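Local coordinates for protein phytochromobilin synthase (Solanum lycopersicum, PDB 6KME) that binds biliverdin IX alpha and, as a ferredoxin-dependent bilin reductase, probably reduces it to phytochromobilin, the chromophore of phytochrome, at residues Phe39-Thr44 with Thr48-Ser53; Ala101-Pro106 with Leu110-Ala115; Leu155-Leu160 with His191-Ser196. The protein carries 1 engineered substitution. All coordinates share one frame; numbering follows the deposited sequence.

Contact 1: Phe39-Thr44 with Thr48-Ser53; sequences FALEET and TLLSPS
Thr-44 and Leu-50 carry this contact, where helix 34-47 ends and the chain turns back into the first strand of the main sheet. The packed part lies on the Leu-50 side. Leu-50 points at the helix and crosses both Thr-44 and Leu-41 at about a right angle. Its CD2 meets the methyl CG2 of Thr-44 at 3.8 Å. Its CD1 lies 3.9 Å from Thr-44 CB and 4.0 Å from Leu-41 CD2. Phe-76 and Leu-84 of the next two strands touch both leucines and close this patch against the sheet. The Thr-44 methyl is available for it because CG2 stands anti to the backbone N. The hydroxyl then turns back over its own helix. Thr-44 OG1 bonds to Ala-40 O from 35° out of the carbonyl plane; the modelled 2.5 Å is unusually short and its exact length doubtful. Thr-44 N reaches the same oxygen from the opposite face. OG1 is also hydrogen-bonded to Tyr-202 OH of helix 188-211. The Thr-48 side is looser. Thr-48 N bonds to Thr-44 O at 3.0 Å, and Thr-48 CG2 lies 3.9 Å from Thr-44 CG2. Next along the chain, Leu-49 turns away and is exposed. Replacing Thr-44 by an alanine would probably leave Leu-50 CD2 without its methyl neighbour and Tyr-202 OH without this hydroxyl partner. The turn thus splits its chemistry: apolar groups and one backbone bond fasten the helix to the segment leading into the strand, while the threonine hydroxyl turns back to its own helix and to Tyr-202.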
ATOM      1  N   PHE A  39     -11.735 -11.525   6.006  1.00 32.12           N
ATOM      2  CA  PHE A  39     -10.669 -12.213   6.722  1.00 29.84           C
ATOM      3  C   PHE A  39      -9.873 -11.234   7.575  1.00 28.28           C
ATOM      4  O   PHE A  39      -9.574 -11.509   8.739  1.00 25.50           O
ATOM      5  CB  PHE A  39      -9.734 -12.938   5.750  1.00 27.11           C
ATOM      6  CG  PHE A  39      -8.495 -13.503   6.416  1.00 24.92           C
ATOM      7  CD1 PHE A  39      -8.501 -14.775   6.950  1.00 30.02           C
ATOM      8  CD2 PHE A  39      -7.337 -12.744   6.529  1.00 25.74           C
ATOM      9  CE1 PHE A  39      -7.368 -15.292   7.577  1.00 35.67           C
ATOM     10  CE2 PHE A  39      -6.210 -13.247   7.154  1.00 28.73           C
ATOM     11  CZ  PHE A  39      -6.222 -14.525   7.677  1.00 33.23           C
ATOM     12  N   ALA A  40      -9.515 -10.081   7.002  1.00 21.53           N
ATOM     13  CA  ALA A  40      -8.578  -9.196   7.683  1.00 24.80           C
ATOM     14  C   ALA A  40      -9.233  -8.519   8.872  1.00 29.47           C
ATOM     15  O   ALA A  40      -8.612  -8.377   9.934  1.00 25.73           O
ATOM     16  CB  ALA A  40      -8.028  -8.154   6.707  1.00 26.02           C
ATOM     17  N   LEU A  41     -10.489  -8.107   8.720  1.00 21.78           N
ATOM     18  CA  LEU A  41     -11.180  -7.474   9.840  1.00 27.93           C
ATOM     19  C   LEU A  41     -11.385  -8.453  10.987  1.00 30.45           C
ATOM     20  O   LEU A  41     -11.191  -8.094  12.158  1.00 33.07           O
ATOM     21  CB  LEU A  41     -12.514  -6.892   9.375  1.00 32.68           C
ATOM     22  CG  LEU A  41     -12.451  -5.845   8.258  1.00 31.20           C
ATOM     23  CD1 LEU A  41     -13.842  -5.287   7.968  1.00 37.16           C
ATOM     24  CD2 LEU A  41     -11.468  -4.720   8.573  1.00 31.31           C
ATOM     25  N   GLU A  42     -11.776  -9.696  10.677  1.00 28.29           N
ATOM     26  CA  GLU A  42     -11.933 -10.709  11.726  1.00 31.43           C
ATOM     27  C   GLU A  42     -10.615 -10.975  12.451  1.00 31.76           C
ATOM     28  O   GLU A  42     -10.581 -11.047  13.690  1.00 26.62           O
ATOM     29  CB  GLU A  42     -12.477 -12.013  11.137  1.00 33.72           C
ATOM     30  CG  GLU A  42     -13.881 -11.926  10.585  1.00 53.55           C
ATOM     31  CD  GLU A  42     -14.885 -12.619  11.472  1.00 77.32           C
ATOM     32  OE1 GLU A  42     -14.740 -12.536  12.710  1.00 86.42           O
ATOM     33  OE2 GLU A  42     -15.812 -13.258  10.932  1.00 88.30           O
ATOM     34  N   GLU A  43      -9.522 -11.160  11.694  1.00 28.22           N
ATOM     35  CA  GLU A  43      -8.224 -11.403  12.322  1.00 30.40           C
ATOM     36  C   GLU A  43      -7.802 -10.223  13.189  1.00 29.72           C
ATOM     37  O   GLU A  43      -7.311 -10.414  14.309  1.00 27.55           O
ATOM     38  CB  GLU A  43      -7.152 -11.696  11.266  1.00 25.77           C
ATOM     39  CG  GLU A  43      -7.229 -13.080  10.639  1.00 33.96           C
ATOM     40  CD  GLU A  43      -6.803 -14.223  11.562  1.00 38.14           C
ATOM     41  OE1 GLU A  43      -5.714 -14.166  12.185  1.00 36.64           O
ATOM     42  OE2 GLU A  43      -7.571 -15.203  11.650  1.00 48.42           O
ATOM     43  N   THR A  44      -7.996  -8.994  12.696  1.00 23.95           N
ATOM     44  CA  THR A  44      -7.614  -7.825  13.486  1.00 31.89           C
ATOM     45  C   THR A  44      -8.336  -7.811  14.830  1.00 26.98           C
ATOM     46  O   THR A  44      -7.735  -7.503  15.868  1.00 22.59           O
ATOM     47  CB  THR A  44      -7.902  -6.536  12.708  1.00 30.98           C
ATOM     48  OG1 THR A  44      -7.406  -6.656  11.371  1.00 26.14           O
ATOM     49  CG2 THR A  44      -7.230  -5.330  13.390  1.00 21.53           C
ATOM     50  N   THR A  48      -6.907  -6.912  18.671  1.00 26.32           N
ATOM     51  CA  THR A  48      -7.285  -5.630  19.249  1.00 26.50           C
ATOM     52  C   THR A  48      -8.789  -5.494  19.045  1.00 28.79           C
ATOM     53  O   THR A  48      -9.471  -6.469  18.718  1.00 33.40           O
ATOM     54  CB  THR A  48      -6.470  -4.484  18.624  1.00 22.60           C
ATOM     55  OG1 THR A  48      -6.734  -3.258  19.324  1.00 30.31           O
ATOM     56  CG2 THR A  48      -6.803  -4.305  17.129  1.00 26.10           C
ATOM     57  N   LEU A  49      -9.320  -4.294  19.242  1.00 29.77           N
ATOM     58  CA  LEU A  49     -10.720  -4.017  18.949  1.00 27.33           C
ATOM     59  C   LEU A  49     -10.786  -2.842  17.991  1.00 29.24           C
ATOM     60  O   LEU A  49     -10.381  -1.729  18.340  1.00 30.61           O
ATOM     61  CB  LEU A  49     -11.514  -3.724  20.224  1.00 33.86           C
ATOM     62  CG  LEU A  49     -12.996  -3.423  19.973  1.00 35.58           C
ATOM     63  CD1 LEU A  49     -13.651  -4.545  19.171  1.00 34.28           C
ATOM     64  CD2 LEU A  49     -13.730  -3.191  21.280  1.00 33.09           C
ATOM     65  N   LEU A  50     -11.293  -3.088  16.787  1.00 24.54           N
ATOM     66  CA  LEU A  50     -11.465  -2.013  15.829  1.00 28.05           C
ATOM     67  C   LEU A  50     -12.645  -1.137  16.222  1.00 31.33           C
ATOM     68  O   LEU A  50     -13.645  -1.600  16.788  1.00 28.33           O
ATOM     69  CB  LEU A  50     -11.666  -2.575  14.421  1.00 25.13           C
ATOM     70  CG  LEU A  50     -10.485  -3.276  13.753  1.00 30.08           C
ATOM     71  CD1 LEU A  50     -10.946  -4.031  12.503  1.00 32.48           C
ATOM     72  CD2 LEU A  50      -9.409  -2.263  13.363  1.00 27.90           C
ATOM     73  N   SER A  51     -12.512   0.152  15.939  1.00 27.52           N
ATOM     74  CA  SER A  51     -13.625   1.066  16.091  1.00 37.08           C
ATOM     75  C   SER A  51     -13.888   1.749  14.753  1.00 33.55           C
ATOM     76  O   SER A  51     -12.989   1.828  13.907  1.00 29.03           O
ATOM     77  CB  SER A  51     -13.353   2.108  17.189  1.00 45.66           C
ATOM     78  OG  SER A  51     -12.171   2.840  16.935  1.00 48.36           O
ATOM     79  N   PRO A  52     -15.110   2.215  14.511  1.00 37.32           N
ATOM     80  CA  PRO A  52     -15.401   2.842  13.215  1.00 39.12           C
ATOM     81  C   PRO A  52     -14.610   4.130  13.035  1.00 38.29           C
ATOM     82  O   PRO A  52     -14.468   4.927  13.964  1.00 35.57           O
ATOM     83  CB  PRO A  52     -16.909   3.111  13.289  1.00 45.67           C
ATOM     84  CG  PRO A  52     -17.201   3.214  14.749  1.00 45.72           C
ATOM     85  CD  PRO A  52     -16.270   2.255  15.423  1.00 41.36           C
ATOM     86  N   SER A  53     -14.067   4.322  11.826  1.00 33.42           N
ATOM     87  CA  SER A  53     -13.499   5.622  11.501  1.00 26.13           C
ATOM     88  C   SER A  53     -14.607   6.630  11.209  1.00 34.57           C
ATOM     89  O   SER A  53     -15.646   6.269  10.650  1.00 38.28           O
ATOM     90  CB  SER A  53     -12.576   5.520  10.280  1.00 25.13           C
ATOM     91  OG  SER A  53     -12.303   6.800   9.723  1.00 29.67           O
TER

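Contact 2: Ala101-Pro106 with Leu110-Ala115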
ATOM      1  N   ALA A 101      -5.168  -1.064   3.185  1.00 22.91           N
ATOM      2  CA  ALA A 101      -3.972  -0.560   3.852  1.00 16.79           C
ATOM      3  C   ALA A 101      -4.231  -0.348   5.338  1.00 21.78           C
ATOM      4  O   ALA A 101      -5.349  -0.035   5.760  1.00 21.65           O
ATOM      5  CB  ALA A 101      -3.486   0.769   3.245  1.00 16.99           C
ATOM      6  N   ALA A 102      -3.169  -0.508   6.125  1.00 22.32           N
ATOM      7  CA  ALA A 102      -3.173  -0.200   7.550  1.00 23.42           C
ATOM      8  C   ALA A 102      -2.092   0.839   7.809  1.00 20.74           C
ATOM      9  O   ALA A 102      -0.906   0.586   7.552  1.00 21.62           O
ATOM     10  CB  ALA A 102      -2.940  -1.456   8.387  1.00 21.55           C
ATOM     11  N   PHE A 103      -2.511   2.014   8.282  1.00 21.64           N
ATOM     12  CA  PHE A 103      -1.614   3.107   8.623  1.00 23.58           C
ATOM     13  C   PHE A 103      -1.483   3.191  10.135  1.00 27.08           C
ATOM     14  O   PHE A 103      -2.507   3.377  10.823  1.00 24.43           O
ATOM     15  CB  PHE A 103      -2.144   4.430   8.082  1.00 21.72           C
ATOM     16  CG  PHE A 103      -2.297   4.475   6.568  1.00 21.18           C
ATOM     17  CD1 PHE A 103      -1.313   3.970   5.735  1.00 22.83           C
ATOM     18  CD2 PHE A 103      -3.427   5.047   5.992  1.00 39.02           C
ATOM     19  CE1 PHE A 103      -1.459   4.022   4.349  1.00 22.56           C
ATOM     20  CE2 PHE A 103      -3.581   5.106   4.608  1.00 36.89           C
ATOM     21  CZ  PHE A 103      -2.598   4.592   3.785  1.00 24.18           C
ATOM     22  N   PRO A 104      -0.281   3.108  10.697  1.00 23.60           N
ATOM     23  CA  PRO A 104      -0.136   3.205  12.157  1.00 23.25           C
ATOM     24  C   PRO A 104      -0.182   4.645  12.650  1.00 34.15           C
ATOM     25  O   PRO A 104       0.069   5.601  11.910  1.00 28.74           O
ATOM     26  CB  PRO A 104       1.243   2.580  12.417  1.00 29.60           C
ATOM     27  CG  PRO A 104       2.008   2.819  11.146  1.00 32.55           C
ATOM     28  CD  PRO A 104       0.999   2.826  10.016  1.00 23.72           C
ATOM     29  N   LYS A 105      -0.527   4.789  13.936  1.00 26.84           N
ATOM     30  CA  LYS A 105      -0.338   6.066  14.588  1.00 28.93           C
ATOM     31  C   LYS A 105       1.161   6.346  14.683  1.00 30.58           C
ATOM     32  O   LYS A 105       1.965   5.416  14.781  1.00 32.22           O
ATOM     33  CB  LYS A 105      -0.989   6.074  15.976  1.00 34.16           C
ATOM     34  CG  LYS A 105      -2.513   6.011  15.918  1.00 31.84           C
ATOM     35  CD  LYS A 105      -3.162   5.956  17.288  1.00 42.24           C
ATOM     36  CE  LYS A 105      -4.664   5.728  17.156  1.00 36.94           C
ATOM     37  NZ  LYS A 105      -5.324   5.557  18.485  1.00 49.33           N
ATOM     38  N   PRO A 106       1.565   7.617  14.613  1.00 32.32           N
ATOM     39  CA  PRO A 106       3.004   7.928  14.565  1.00 37.58           C
ATOM     40  C   PRO A 106       3.789   7.466  15.785  1.00 36.67           C
ATOM     41  O   PRO A 106       5.017   7.363  15.706  1.00 40.33           O
ATOM     42  CB  PRO A 106       3.025   9.458  14.433  1.00 46.01           C
ATOM     43  CG  PRO A 106       1.705   9.793  13.814  1.00 43.27           C
ATOM     44  CD  PRO A 106       0.732   8.811  14.394  1.00 38.87           C
ATOM     45  N   LEU A 110       5.475   1.006  13.137  1.00 29.39           N
ATOM     46  CA  LEU A 110       5.206  -0.199  12.357  1.00 26.66           C
ATOM     47  C   LEU A 110       5.328   0.051  10.856  1.00 27.55           C
ATOM     48  O   LEU A 110       5.085   1.164  10.372  1.00 24.36           O
ATOM     49  CB  LEU A 110       3.794  -0.716  12.632  1.00 25.40           C
ATOM     50  CG  LEU A 110       3.545  -1.427  13.950  1.00 31.97           C
ATOM     51  CD1 LEU A 110       2.110  -1.191  14.387  1.00 27.98           C
ATOM     52  CD2 LEU A 110       3.835  -2.904  13.763  1.00 30.28           C
ATOM     53  N   PRO A 111       5.645  -0.989  10.089  1.00 22.79           N
ATOM     54  CA  PRO A 111       5.455  -0.911   8.642  1.00 25.88           C
ATOM     55  C   PRO A 111       3.990  -0.663   8.304  1.00 26.71           C
ATOM     56  O   PRO A 111       3.079  -0.975   9.074  1.00 22.63           O
ATOM     57  CB  PRO A 111       5.921  -2.285   8.141  1.00 23.21           C
ATOM     58  CG  PRO A 111       6.873  -2.775   9.186  1.00 22.34           C
ATOM     59  CD  PRO A 111       6.327  -2.234  10.498  1.00 20.90           C
ATOM     60  N   ILE A 112       3.778  -0.076   7.132  1.00 21.32           N
ATOM     61  CA  ILE A 112       2.444   0.115   6.576  1.00 27.42           C
ATOM     62  C   ILE A 112       2.054  -1.137   5.797  1.00 25.08           C
ATOM     63  O   ILE A 112       2.754  -1.535   4.861  1.00 26.12           O
ATOM     64  CB  ILE A 112       2.403   1.362   5.685  1.00 24.46           C
ATOM     65  CG1 ILE A 112       2.520   2.607   6.569  1.00 24.78           C
ATOM     66  CG2 ILE A 112       1.143   1.360   4.843  1.00 20.11           C
ATOM     67  CD1 ILE A 112       2.849   3.890   5.810  1.00 32.75           C
ATOM     68  N   PHE A 113       0.953  -1.779   6.193  1.00 19.72           N
ATOM     69  CA  PHE A 113       0.468  -2.924   5.437  1.00 23.21           C
ATOM     70  C   PHE A 113      -0.184  -2.425   4.159  1.00 22.56           C
ATOM     71  O   PHE A 113      -0.970  -1.477   4.183  1.00 19.60           O
ATOM     72  CB  PHE A 113      -0.526  -3.775   6.239  1.00 24.62           C
ATOM     73  CG  PHE A 113      -0.950  -5.029   5.502  1.00 21.50           C
ATOM     74  CD1 PHE A 113      -0.168  -6.182   5.562  1.00 17.10           C
ATOM     75  CD2 PHE A 113      -2.093  -5.034   4.699  1.00 23.63           C
ATOM     76  CE1 PHE A 113      -0.531  -7.339   4.843  1.00 25.06           C
ATOM     77  CE2 PHE A 113      -2.460  -6.171   3.981  1.00 24.73           C
ATOM     78  CZ  PHE A 113      -1.678  -7.332   4.058  1.00 21.68           C
ATOM     79  N   CYS A 114       0.139  -3.074   3.039  1.00 19.66           N
ATOM     80  CA  CYS A 114      -0.229  -2.580   1.715  1.00 19.28           C
ATOM     81  C   CYS A 114      -0.632  -3.753   0.825  1.00 23.37           C
ATOM     82  O   CYS A 114       0.177  -4.653   0.581  1.00 24.03           O
ATOM     83  CB  CYS A 114       0.946  -1.802   1.112  1.00 23.69           C
ATOM     84  SG  CYS A 114       0.775  -1.332  -0.629  1.00 31.26           S
ATOM     85  N   ALA A 115      -1.880  -3.753   0.349  1.00 21.71           N
ATOM     86  CA  ALA A 115      -2.349  -4.739  -0.630  1.00 21.09           C
ATOM     87  C   ALA A 115      -3.089  -3.993  -1.729  1.00 27.82           C
ATOM     88  O   ALA A 115      -4.136  -3.382  -1.477  1.00 22.35           O
ATOM     89  CB  ALA A 115      -3.252  -5.793   0.009  1.00 23.73           C
TER
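Ala-102 and Phe-113 are a hydrogen-bonded pair of the antiparallel beta hairpin 96-104/112-119, two inner strands of the seven-stranded sheet. Such a sheet between helical layers is the alpha/beta/alpha sandwich of ferredoxin-dependent bilin reductases. Ala-102 N bonds to Phe-113 O at 3.1 Å with an N-H...O angle of 158°. The return bond from Phe-113 N to Ala-102 O is weak. The side chains of this pair share one face, and their CB atoms meet at 4.0 Å. The Phe-113 ring then leads away from Ala-102, because CG stands anti to the backbone N (chi1 -175°). It packs edge-to-face with Tyr-202 of helix 188-211. Phe-103 and Ile-112 sit on the other face, beneath helix 218-238. They cross obliquely. The branch methyl CG2 of Ile-112 comes to the ring edge of Phe-103, near the ring plane, 3.7 Å from CD1. It is also 3.5 Å from Ala-102 O, so this one methyl fills the corner between ring and strand. The other branch of Ile-112 serves Pro-104. The two side chains stand at about a right angle, with Ile-112 CG1 3.8 Å from Pro-104 CD. Cys-114 points to the same face as Ile-112 and touches the bound biliverdin. Towards the turn, Pro-104 CB faces Leu-110 CB at 4.2 Å. The Pro-104 ring also buries a carbonyl that has no polar partner in the model: its CG lies 3.6 Å from Leu-110 O.

Contact 3: Leu155-Leu160 with His191-Ser196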
ATOM      1  N   LEU A 155      10.591 -15.414   0.944  1.00 28.45           N
ATOM      2  CA  LEU A 155      11.145 -16.428   0.055  1.00 30.70           C
ATOM      3  C   LEU A 155      10.075 -17.427  -0.377  1.00 34.28           C
ATOM      4  O   LEU A 155      10.074 -17.885  -1.526  1.00 39.21           O
ATOM      5  CB  LEU A 155      12.313 -17.135   0.744  1.00 33.86           C
ATOM      6  CG  LEU A 155      13.311 -17.864  -0.149  1.00 52.11           C
ATOM      7  CD1 LEU A 155      13.898 -16.918  -1.178  1.00 45.69           C
ATOM      8  CD2 LEU A 155      14.404 -18.486   0.701  1.00 60.54           C
ATOM      9  N   LYS A 156       9.150 -17.763   0.525  1.00 37.95           N
ATOM     10  CA  LYS A 156       8.086 -18.714   0.201  1.00 37.03           C
ATOM     11  C   LYS A 156       7.276 -18.257  -1.005  1.00 35.30           C
ATOM     12  O   LYS A 156       6.999 -19.044  -1.916  1.00 42.30           O
ATOM     13  CB  LYS A 156       7.169 -18.900   1.411  1.00 37.53           C
ATOM     14  CG  LYS A 156       6.024 -19.881   1.203  1.00 40.84           C
ATOM     15  CD  LYS A 156       5.087 -19.869   2.408  1.00 47.51           C
ATOM     16  CE  LYS A 156       4.113 -21.042   2.392  1.00 50.58           C
ATOM     17  NZ  LYS A 156       3.108 -20.923   3.491  1.00 53.21           N
ATOM     18  N   TYR A 157       6.881 -16.986  -1.032  1.00 29.64           N
ATOM     19  CA  TYR A 157       5.985 -16.528  -2.086  1.00 33.60           C
ATOM     20  C   TYR A 157       6.708 -15.948  -3.292  1.00 41.21           C
ATOM     21  O   TYR A 157       6.138 -15.936  -4.390  1.00 41.65           O
ATOM     22  CB  TYR A 157       4.995 -15.516  -1.513  1.00 34.74           C
ATOM     23  CG  TYR A 157       3.964 -16.219  -0.673  1.00 33.95           C
ATOM     24  CD1 TYR A 157       2.949 -16.944  -1.277  1.00 38.02           C
ATOM     25  CD2 TYR A 157       4.035 -16.210   0.715  1.00 34.48           C
ATOM     26  CE1 TYR A 157       2.016 -17.615  -0.534  1.00 34.07           C
ATOM     27  CE2 TYR A 157       3.099 -16.879   1.475  1.00 34.33           C
ATOM     28  CZ  TYR A 157       2.091 -17.579   0.839  1.00 32.56           C
ATOM     29  OH  TYR A 157       1.152 -18.257   1.566  1.00 31.96           O
ATOM     30  N   SER A 158       7.951 -15.490  -3.126  1.00 42.41           N
ATOM     31  CA  SER A 158       8.722 -15.053  -4.285  1.00 47.03           C
ATOM     32  C   SER A 158       8.915 -16.191  -5.279  1.00 47.54           C
ATOM     33  O   SER A 158       9.071 -15.950  -6.482  1.00 42.12           O
ATOM     34  CB  SER A 158      10.075 -14.497  -3.843  1.00 38.88           C
ATOM     35  OG  SER A 158      10.982 -15.560  -3.583  1.00 47.58           O
ATOM     36  N   LYS A 159       8.900 -17.437  -4.801  1.00 50.73           N
ATOM     37  CA  LYS A 159       9.006 -18.571  -5.714  1.00 49.17           C
ATOM     38  C   LYS A 159       7.698 -18.809  -6.461  1.00 49.31           C
ATOM     39  O   LYS A 159       7.712 -19.141  -7.650  1.00 55.15           O
ATOM     40  CB  LYS A 159       9.417 -19.828  -4.945  1.00 56.69           C
ATOM     41  CG  LYS A 159      10.752 -19.706  -4.233  1.00 60.79           C
ATOM     42  CD  LYS A 159      11.112 -20.996  -3.515  1.00 66.12           C
ATOM     43  CE  LYS A 159      12.369 -20.832  -2.674  1.00 66.73           C
ATOM     44  NZ  LYS A 159      12.727 -22.092  -1.966  1.00 69.26           N
ATOM     45  N   LEU A 160       6.564 -18.615  -5.787  1.00 43.67           N
ATOM     46  CA  LEU A 160       5.247 -18.929  -6.333  1.00 38.87           C
ATOM     47  C   LEU A 160       4.629 -17.787  -7.130  1.00 32.61           C
ATOM     48  O   LEU A 160       3.783 -18.036  -7.993  1.00 38.61           O
ATOM     49  CB  LEU A 160       4.283 -19.297  -5.197  1.00 38.76           C
ATOM     50  CG  LEU A 160       4.713 -20.360  -4.188  1.00 33.27           C
ATOM     51  CD1 LEU A 160       3.654 -20.463  -3.113  1.00 34.71           C
ATOM     52  CD2 LEU A 160       4.920 -21.696  -4.872  1.00 41.70           C
ATOM     53  N   HIS A 191      -4.963 -17.502  -8.102  1.00 30.19           N
ATOM     54  CA  HIS A 191      -5.732 -16.731  -7.130  1.00 34.87           C
ATOM     55  C   HIS A 191      -5.719 -17.385  -5.754  1.00 34.89           C
ATOM     56  O   HIS A 191      -5.729 -16.684  -4.732  1.00 27.84           O
ATOM     57  CB  HIS A 191      -7.158 -16.527  -7.636  1.00 34.75           C
ATOM     58  CG  HIS A 191      -7.258 -15.486  -8.713  1.00 39.70           C
ATOM     59  ND1 HIS A 191      -7.921 -15.701  -9.902  1.00 42.02           N
ATOM     60  CD2 HIS A 191      -6.768 -14.225  -8.780  1.00 39.23           C
ATOM     61  CE1 HIS A 191      -7.839 -14.616 -10.654  1.00 41.13           C
ATOM     62  NE2 HIS A 191      -7.146 -13.704  -9.994  1.00 36.53           N
ATOM     63  N   SER A 192      -5.698 -18.720  -5.708  1.00 31.64           N
ATOM     64  CA  SER A 192      -5.540 -19.412  -4.433  1.00 36.60           C
ATOM     65  C   SER A 192      -4.217 -19.043  -3.769  1.00 34.69           C
ATOM     66  O   SER A 192      -4.169 -18.800  -2.560  1.00 29.28           O
ATOM     67  CB  SER A 192      -5.645 -20.925  -4.645  1.00 36.91           C
ATOM     68  OG  SER A 192      -5.271 -21.636  -3.476  1.00 53.40           O
ATOM     69  N   VAL A 193      -3.133 -18.980  -4.547  1.00 35.28           N
ATOM     70  CA  VAL A 193      -1.841 -18.585  -3.990  1.00 28.77           C
ATOM     71  C   VAL A 193      -1.885 -17.142  -3.498  1.00 28.24           C
ATOM     72  O   VAL A 193      -1.365 -16.819  -2.417  1.00 28.59           O
ATOM     73  CB  VAL A 193      -0.730 -18.797  -5.033  1.00 30.86           C
ATOM     74  CG1 VAL A 193       0.589 -18.274  -4.516  1.00 29.29           C
ATOM     75  CG2 VAL A 193      -0.613 -20.277  -5.368  1.00 36.77           C
ATOM     76  N   LEU A 194      -2.508 -16.254  -4.278  1.00 24.14           N
ATOM     77  CA  LEU A 194      -2.603 -14.855  -3.884  1.00 23.43           C
ATOM     78  C   LEU A 194      -3.355 -14.701  -2.572  1.00 23.57           C
ATOM     79  O   LEU A 194      -2.964 -13.897  -1.714  1.00 21.55           O
ATOM     80  CB  LEU A 194      -3.301 -14.053  -4.980  1.00 20.70           C
ATOM     81  CG  LEU A 194      -3.557 -12.580  -4.659  1.00 28.60           C
ATOM     82  CD1 LEU A 194      -2.243 -11.846  -4.442  1.00 22.06           C
ATOM     83  CD2 LEU A 194      -4.388 -11.911  -5.766  1.00 23.73           C
ATOM     84  N   PHE A 195      -4.457 -15.440  -2.412  1.00 27.39           N
ATOM     85  CA  PHE A 195      -5.205 -15.390  -1.160  1.00 25.53           C
ATOM     86  C   PHE A 195      -4.348 -15.865   0.008  1.00 25.93           C
ATOM     87  O   PHE A 195      -4.310 -15.220   1.061  1.00 26.94           O
ATOM     88  CB  PHE A 195      -6.483 -16.227  -1.277  1.00 24.12           C
ATOM     89  CG  PHE A 195      -7.656 -15.471  -1.847  1.00 32.10           C
ATOM     90  CD1 PHE A 195      -7.518 -14.704  -2.998  1.00 39.42           C
ATOM     91  CD2 PHE A 195      -8.903 -15.542  -1.239  1.00 35.72           C
ATOM     92  CE1 PHE A 195      -8.601 -14.010  -3.529  1.00 41.22           C
ATOM     93  CE2 PHE A 195      -9.988 -14.846  -1.763  1.00 32.83           C
ATOM     94  CZ  PHE A 195      -9.836 -14.083  -2.909  1.00 38.69           C
ATOM     95  N   SER A 196      -3.639 -16.985  -0.162  1.00 25.81           N
ATOM     96  CA  SER A 196      -2.784 -17.493   0.912  1.00 27.70           C
ATOM     97  C   SER A 196      -1.708 -16.480   1.291  1.00 28.07           C
ATOM     98  O   SER A 196      -1.378 -16.330   2.474  1.00 26.03           O
ATOM     99  CB  SER A 196      -2.138 -18.814   0.494  1.00 28.29           C
ATOM    100  OG  SER A 196      -3.114 -19.823   0.294  1.00 32.08           O
TER
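Leu-160 and Val-193 make the apolar part of this contact between helices 151-160 and 188-211. The two side chains meet at a slant. Val-193 CG1 lies 3.9 Å from Leu-160 CB and 4.0 Å from its CD1. With CG1 anti to the backbone N (chi1 175°), the same methyl also comes within 4.2 Å of Tyr-157 CD1. Leu-160 is exposed, so this end of the pair borders solvent. The second group of contacts is made by Tyr-157 with the backbone and CB of the facing helix. Val-193 O lies 4.0 Å from Tyr-157 CE1. The tyrosine hydroxyl oxygen OH rests 3.5 Å from Ser-196 CB and 3.3 Å from Ser-196 O. The polar grip on that hydroxyl comes from one turn further on: OH is hydrogen-bonded to Asp-200 OD2. Outside the two segments, Lys-156 NZ also forms a long, weak ion pair with Asp-200 OD2. The segment axes come within 11.0 Å, at 162° between their directions. This wide antiparallel helix pair, bridged by one long tyrosine, belongs to the helical layering of the bilin reductase alpha/beta/alpha sandwich.

Helix 188-211 ties the three contacts together. Its Tyr-202 is shared by contacts 1 and 2, and its Tyr-201 by contacts 2 and 3. The contacts do not touch directly. Contacts 1 and 2 reach the same sheet, with centres 14 Å apart and nearest atoms about 7 Å apart. Contact 3 is more distant, its centre 24 Å from that of contact 1 and 21 Å from that of contact 2. Contact 2 alone includes a residue of the biliverdin pocket, Cys-114. The Ile-112 side chain is about 8 Å from the bilin. Contacts 1 and 3 lie away from the annotated sites.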